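Local structure of diguanylate cyclase (Pseudomonas aeruginosa, 5M3C) at residues Val245-Cys250 against Ile281-Gln286; Ala316-Leu321 against Val326-Asp331. The protein is a two-domain protein with a GGDEF domain, which here holds guanosine-5'-triphosphate and calcium, and an EAL domain with its own calcium site. All blocks are in the same frame, centred on the assembly; numbering follows the deposited sequence.

Contact 1 (Val245-Cys250 against Ile281-Gln286); sequences VLEHAC and IERLEQ
The helical segments 245-250 and 281-286 come closest at Leu246 and Leu284, whose CA atoms lie 8.0 Å apart. These two leucines form the apolar part of the contact. The branch ends meet, with Leu246 CD2 at 4.4 Å from Leu284 CD2. This is a loose touch, and other side chains complete the packing. Both leucines are buried, and each touches Leu300 of strand 298-303. Leu287, from the next turn of helix 280-291, packs on Leu246. The two helices belong to the outer layer of the EAL domain, a TIM-barrel-like fold in which helices cover a ring of mostly parallel strands. Helix 238-259 is followed by strand 266-269, and helix 280-291 by strand 298-303.

The polar part of the contact is less buried. Glu247 runs out extended, with CG anti to the backbone N (chi1 -175°), and this carries its carboxylate across to the second helix. Arg283 instead bends at chi2 (55°) and again at chi3. Glu247 OE2 and Arg283 NH1 form a long salt bridge of 3.8 Å. OE2 approaches the guanidinium obliquely, and the carboxylate and guanidinium planes are 63° apart. The same NH1 has a stronger partner in Asp243, an earlier residue of helix 238-259.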
loop_
_atom_site.group_PDB
_atom_site.type_symbol
_atom_site.label_atom_id
_atom_site.label_comp_id
_atom_site.label_asym_id
_atom_site.label_seq_id
_atom_site.Cartn_x
_atom_site.Cartn_y
_atom_site.Cartn_z
ATOM N N VAL B 245 22.811 17.157 -2.523
ATOM C CA VAL B 245 23.441 15.844 -2.495
ATOM C C VAL B 245 23.889 15.419 -3.892
ATOM O O VAL B 245 25.030 14.989 -4.079
ATOM C CB VAL B 245 22.497 14.776 -1.909
ATOM C CG1 VAL B 245 23.065 13.379 -2.119
ATOM C CG2 VAL B 245 22.262 15.036 -0.431
ATOM N N LEU B 246 22.997 15.544 -4.870
ATOM C CA LEU B 246 23.318 15.140 -6.235
ATOM C C LEU B 246 24.524 15.901 -6.789
ATOM O O LEU B 246 25.502 15.294 -7.235
ATOM C CB LEU B 246 22.109 15.328 -7.151
ATOM C CG LEU B 246 21.056 14.221 -7.076
ATOM C CD1 LEU B 246 19.810 14.617 -7.851
ATOM C CD2 LEU B 246 21.617 12.907 -7.597
ATOM N N GLU B 247 24.453 17.228 -6.754
ATOM C CA GLU B 247 25.514 18.067 -7.309
ATOM C C GLU B 247 26.871 17.724 -6.706
ATOM O O GLU B 247 27.859 17.538 -7.424
ATOM C CB GLU B 247 25.203 19.545 -7.068
ATOM C CG GLU B 247 26.196 20.498 -7.717
ATOM C CD GLU B 247 25.812 21.958 -7.549
ATOM O OE1 GLU B 247 26.433 22.817 -8.211
ATOM O OE2 GLU B 247 24.891 22.248 -6.754
ATOM N N HIS B 248 26.913 17.638 -5.382
ATOM C CA HIS B 248 28.155 17.346 -4.678
ATOM C C HIS B 248 28.614 15.916 -4.931
ATOM O O HIS B 248 29.815 15.650 -5.013
ATOM C CB HIS B 248 27.985 17.594 -3.182
ATOM C CG HIS B 248 27.956 19.044 -2.816
ATOM N ND1 HIS B 248 29.049 19.699 -2.290
ATOM C CD2 HIS B 248 26.975 19.970 -2.916
ATOM C CE1 HIS B 248 28.739 20.964 -2.073
ATOM N NE2 HIS B 248 27.486 21.155 -2.445
ATOM N N ALA B 249 27.657 15.001 -5.056
ATOM C CA ALA B 249 27.972 13.612 -5.371
ATOM C C ALA B 249 28.626 13.536 -6.740
ATOM O O ALA B 249 29.591 12.799 -6.936
ATOM C CB ALA B 249 26.717 12.758 -5.340
ATOM N N CYS B 250 28.091 14.306 -7.685
ATOM C CA CYS B 250 28.654 14.369 -9.027
ATOM C C CYS B 250 30.040 15.003 -8.989
ATOM O O CYS B 250 31.032 14.367 -9.350
ATOM C CB CYS B 250 27.736 15.160 -9.961
ATOM S SG CYS B 250 26.161 14.343 -10.302
ATOM N N ILE B 281 15.199 15.327 -14.610
ATOM C CA ILE B 281 16.037 14.823 -15.697
ATOM C C ILE B 281 16.843 15.947 -16.343
ATOM O O ILE B 281 18.031 15.784 -16.626
ATOM C CB ILE B 281 15.210 14.119 -16.790
ATOM C CG1 ILE B 281 14.314 13.041 -16.175
ATOM C CG2 ILE B 281 16.136 13.513 -17.835
ATOM C CD1 ILE B 281 13.529 12.238 -17.189
ATOM N N GLU B 282 16.193 17.083 -16.581
ATOM C CA GLU B 282 16.859 18.226 -17.197
ATOM C C GLU B 282 18.007 18.683 -16.312
ATOM O O GLU B 282 19.119 18.927 -16.781
ATOM C CB GLU B 282 15.875 19.383 -17.406
ATOM C CG GLU B 282 15.070 19.310 -18.698
ATOM C CD GLU B 282 14.069 18.169 -18.726
ATOM O OE1 GLU B 282 13.343 18.047 -19.736
ATOM O OE2 GLU B 282 14.000 17.393 -17.747
ATOM N N ARG B 283 17.718 18.786 -15.020
ATOM C CA ARG B 283 18.696 19.216 -14.033
ATOM C C ARG B 283 19.818 18.200 -13.858
ATOM O O ARG B 283 20.987 18.564 -13.766
ATOM C CB ARG B 283 18.004 19.443 -12.690
ATOM C CG ARG B 283 18.942 19.413 -11.498
ATOM C CD ARG B 283 20.082 20.403 -11.653
ATOM N NE ARG B 283 20.473 20.956 -10.363
ATOM C CZ ARG B 283 21.494 21.783 -10.176
ATOM N NH1 ARG B 283 21.761 22.230 -8.957
ATOM N NH2 ARG B 283 22.251 22.163 -11.199
ATOM N N LEU B 284 19.458 16.926 -13.792
ATOM C CA LEU B 284 20.450 15.877 -13.614
ATOM C C LEU B 284 21.479 15.905 -14.731
ATOM O O LEU B 284 22.681 15.842 -14.488
ATOM C CB LEU B 284 19.782 14.504 -13.563
ATOM C CG LEU B 284 19.953 13.777 -12.233
ATOM C CD1 LEU B 284 19.169 12.474 -12.229
ATOM C CD2 LEU B 284 21.429 13.518 -11.973
ATOM N N GLU B 285 21.008 16.058 -15.954
ATOM C CA GLU B 285 21.884 16.054 -17.108
ATOM C C GLU B 285 22.855 17.181 -16.970
ATOM O O GLU B 285 24.043 16.994 -17.065
ATOM C CB GLU B 285 21.020 16.294 -18.338
ATOM C CG GLU B 285 21.671 16.100 -19.689
ATOM C CD GLU B 285 20.673 16.183 -20.828
ATOM O OE1 GLU B 285 21.048 16.606 -21.924
ATOM O OE2 GLU B 285 19.506 15.832 -20.634
ATOM N N GLN B 286 22.401 18.359 -16.584
ATOM C CA GLN B 286 23.349 19.448 -16.447
ATOM C C GLN B 286 24.367 19.147 -15.420
ATOM O O GLN B 286 25.528 19.417 -15.610
ATOM C CB GLN B 286 22.673 20.707 -16.003
ATOM C CG GLN B 286 21.440 21.009 -16.798
ATOM C CD GLN B 286 21.084 22.466 -16.740
ATOM O OE1 GLN B 286 21.421 23.161 -15.776
ATOM N NE2 GLN B 286 20.403 22.945 -17.774
#

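Contact 2 (Ala316-Leu321 against Val326-Asp331). With CA (calcium ion), chain H.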
loop_
_atom_site.group_PDB
_atom_site.type_symbol
_atom_site.label_atom_id
_atom_site.label_comp_id
_atom_site.label_asym_id
_atom_site.label_seq_id
_atom_site.Cartn_x
_atom_site.Cartn_y
_atom_site.Cartn_z
ATOM N N ALA B 316 7.401 6.305 -15.968
ATOM C CA ALA B 316 7.829 7.042 -17.157
ATOM C C ALA B 316 9.125 7.812 -16.892
ATOM O O ALA B 316 9.966 7.960 -17.782
ATOM C CB ALA B 316 6.730 7.993 -17.609
ATOM N N VAL B 317 9.278 8.301 -15.666
ATOM C CA VAL B 317 10.489 9.009 -15.269
ATOM C C VAL B 317 11.666 8.043 -15.190
ATOM O O VAL B 317 12.750 8.335 -15.693
ATOM C CB VAL B 317 10.314 9.704 -13.904
ATOM C CG1 VAL B 317 11.632 10.302 -13.432
ATOM C CG2 VAL B 317 9.242 10.779 -13.991
ATOM N N LEU B 318 11.444 6.893 -14.561
ATOM C CA LEU B 318 12.485 5.879 -14.421
ATOM C C LEU B 318 13.075 5.503 -15.775
ATOM O O LEU B 318 14.269 5.219 -15.878
ATOM C CB LEU B 318 11.938 4.635 -13.721
ATOM C CG LEU B 318 11.670 4.797 -12.223
ATOM C CD1 LEU B 318 10.935 3.583 -11.681
ATOM C CD2 LEU B 318 12.966 5.019 -11.458
ATOM N N HIS B 319 12.237 5.497 -16.808
ATOM C CA HIS B 319 12.719 5.293 -18.170
ATOM C C HIS B 319 13.586 6.474 -18.588
ATOM O O HIS B 319 14.708 6.295 -19.060
ATOM C CB HIS B 319 11.556 5.131 -19.148
ATOM C CG HIS B 319 10.855 3.814 -19.039
ATOM N ND1 HIS B 319 11.470 2.617 -19.336
ATOM C CD2 HIS B 319 9.588 3.506 -18.675
ATOM C CE1 HIS B 319 10.614 1.628 -19.154
ATOM N NE2 HIS B 319 9.464 2.141 -18.754
ATOM N N GLY B 320 13.057 7.680 -18.401
ATOM C CA GLY B 320 13.787 8.906 -18.717
ATOM C C GLY B 320 15.173 8.937 -18.101
ATOM O O GLY B 320 16.128 9.404 -18.722
ATOM N N LEU B 321 15.283 8.437 -16.874
ATOM C CA LEU B 321 16.565 8.389 -16.185
ATOM C C LEU B 321 17.501 7.398 -16.866
ATOM O O LEU B 321 18.707 7.629 -16.942
ATOM C CB LEU B 321 16.373 8.016 -14.713
ATOM C CG LEU B 321 15.676 9.067 -13.843
ATOM C CD1 LEU B 321 15.463 8.548 -12.430
ATOM C CD2 LEU B 321 16.475 10.361 -13.821
ATOM N N VAL B 326 22.154 6.807 -16.670
ATOM C CA VAL B 326 22.453 6.579 -15.260
ATOM C C VAL B 326 21.876 5.243 -14.826
ATOM O O VAL B 326 20.902 4.762 -15.403
ATOM C CB VAL B 326 21.877 7.683 -14.350
ATOM C CG1 VAL B 326 22.257 9.063 -14.870
ATOM C CG2 VAL B 326 20.367 7.550 -14.227
ATOM N N GLN B 327 22.478 4.646 -13.804
ATOM C CA GLN B 327 22.022 3.349 -13.320
ATOM C C GLN B 327 20.923 3.514 -12.277
ATOM O O GLN B 327 20.863 4.528 -11.577
ATOM C CB GLN B 327 23.193 2.549 -12.747
ATOM C CG GLN B 327 24.271 2.238 -13.773
ATOM C CD GLN B 327 25.238 1.175 -13.300
ATOM O OE1 GLN B 327 25.531 1.068 -12.108
ATOM N NE2 GLN B 327 25.743 0.378 -14.234
ATOM N N LEU B 328 20.050 2.515 -12.189
ATOM C CA LEU B 328 18.972 2.516 -11.209
ATOM C C LEU B 328 19.062 1.297 -10.308
ATOM O O LEU B 328 19.353 0.190 -10.767
ATOM C CB LEU B 328 17.616 2.541 -11.908
ATOM C CG LEU B 328 17.320 3.802 -12.717
ATOM C CD1 LEU B 328 15.938 3.699 -13.341
ATOM C CD2 LEU B 328 17.427 5.047 -11.848
ATOM N N ALA B 329 18.802 1.508 -9.022
ATOM C CA ALA B 329 18.896 0.440 -8.038
ATOM C C ALA B 329 17.729 0.484 -7.066
ATOM O O ALA B 329 17.273 1.556 -6.668
ATOM C CB ALA B 329 20.209 0.543 -7.275
ATOM N N ILE B 330 17.249 -0.693 -6.690
ATOM C CA ILE B 330 16.217 -0.805 -5.680
ATOM C C ILE B 330 16.882 -1.066 -4.327
ATOM O O ILE B 330 17.630 -2.037 -4.155
ATOM C CB ILE B 330 15.203 -1.912 -6.036
ATOM C CG1 ILE B 330 13.982 -1.843 -5.122
ATOM C CG2 ILE B 330 15.843 -3.284 -5.957
ATOM C CD1 ILE B 330 13.021 -0.738 -5.495
ATOM N N ASP B 331 16.611 -0.176 -3.379
ATOM C CA ASP B 331 17.260 -0.192 -2.077
ATOM C C ASP B 331 16.347 -0.830 -1.036
ATOM O O ASP B 331 15.125 -0.820 -1.186
ATOM C CB ASP B 331 17.603 1.240 -1.658
ATOM C CG ASP B 331 18.777 1.311 -0.696
ATOM O OD1 ASP B 331 19.341 0.254 -0.340
ATOM O OD2 ASP B 331 19.140 2.437 -0.299
HETATM CA CA CA H . 21.390 3.238 -0.025
#
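Asp331 OD2 binds the calcium ion at 2.4 Å. Asp331 OD1 stays 3.6 Å from the metal, so the carboxylate uses one oxygen. Glu210, Asn269 and Glu301 complete the set of protein ligands, and with Asp331 they come from four strands of the TIM-barrel-like EAL domain. Strand 327-333 is a barrel strand next to the parallel strand 298-303. Helix 312-324 connects the two, which makes a beta-alpha-beta crossover, and contact 2 is the packing of that helix on its following strand.

The backbones are 8.0 Å apart between Leu318 CA and Leu328 CA. They draw in to 6.2 Å between Leu321 CA and Val326 CA, near the end of the helix. Leu328 carries most of the contact from the strand. It points toward the helix, and CG lies anti to the carbonyl carbon (chi1 -65°), which carries the two methyls to two leucines one helical turn apart. Leu328 CD1 lies 3.8 Å from Leu318 CD2. The side chains of Leu321 and Leu328 cross at about a right angle. The residues in contact are all buried, and Leu300 and Ile302 of strand 298-303 add to the same apolar layer. The strand itself is held by backbone bonds to strands 298-303 and 350-353. Near the end of the helix Val326 CG2 rests 4.1 Å from Leu321 CB, and further along Leu328 CD2 meets Leu321 CD1 at 4.1 Å.

Following the chain, helix 238-259 comes first, then strand 266-269, and helix 280-291 closes contact 1 across 30 intervening residues. Strand 298-303 and helix 312-324 follow. The end of helix 312-324 and a very short link separate the segments of contact 2, which ends at a calcium ligand. The contacts run in series and neither nests in the other. Their centres are 14 Å apart, and they meet through the neighbouring helices 280-291 and 312-324. Ile281 CD1 packs 3.7 Å from Gly320 CA, and Leu284 CD1 lies 3.8 Å from Leu321 CD2. Helices 238-259, 280-291 and 312-324 of the EAL barrel are thus joined side by side, and the last is fixed to strand 327-333.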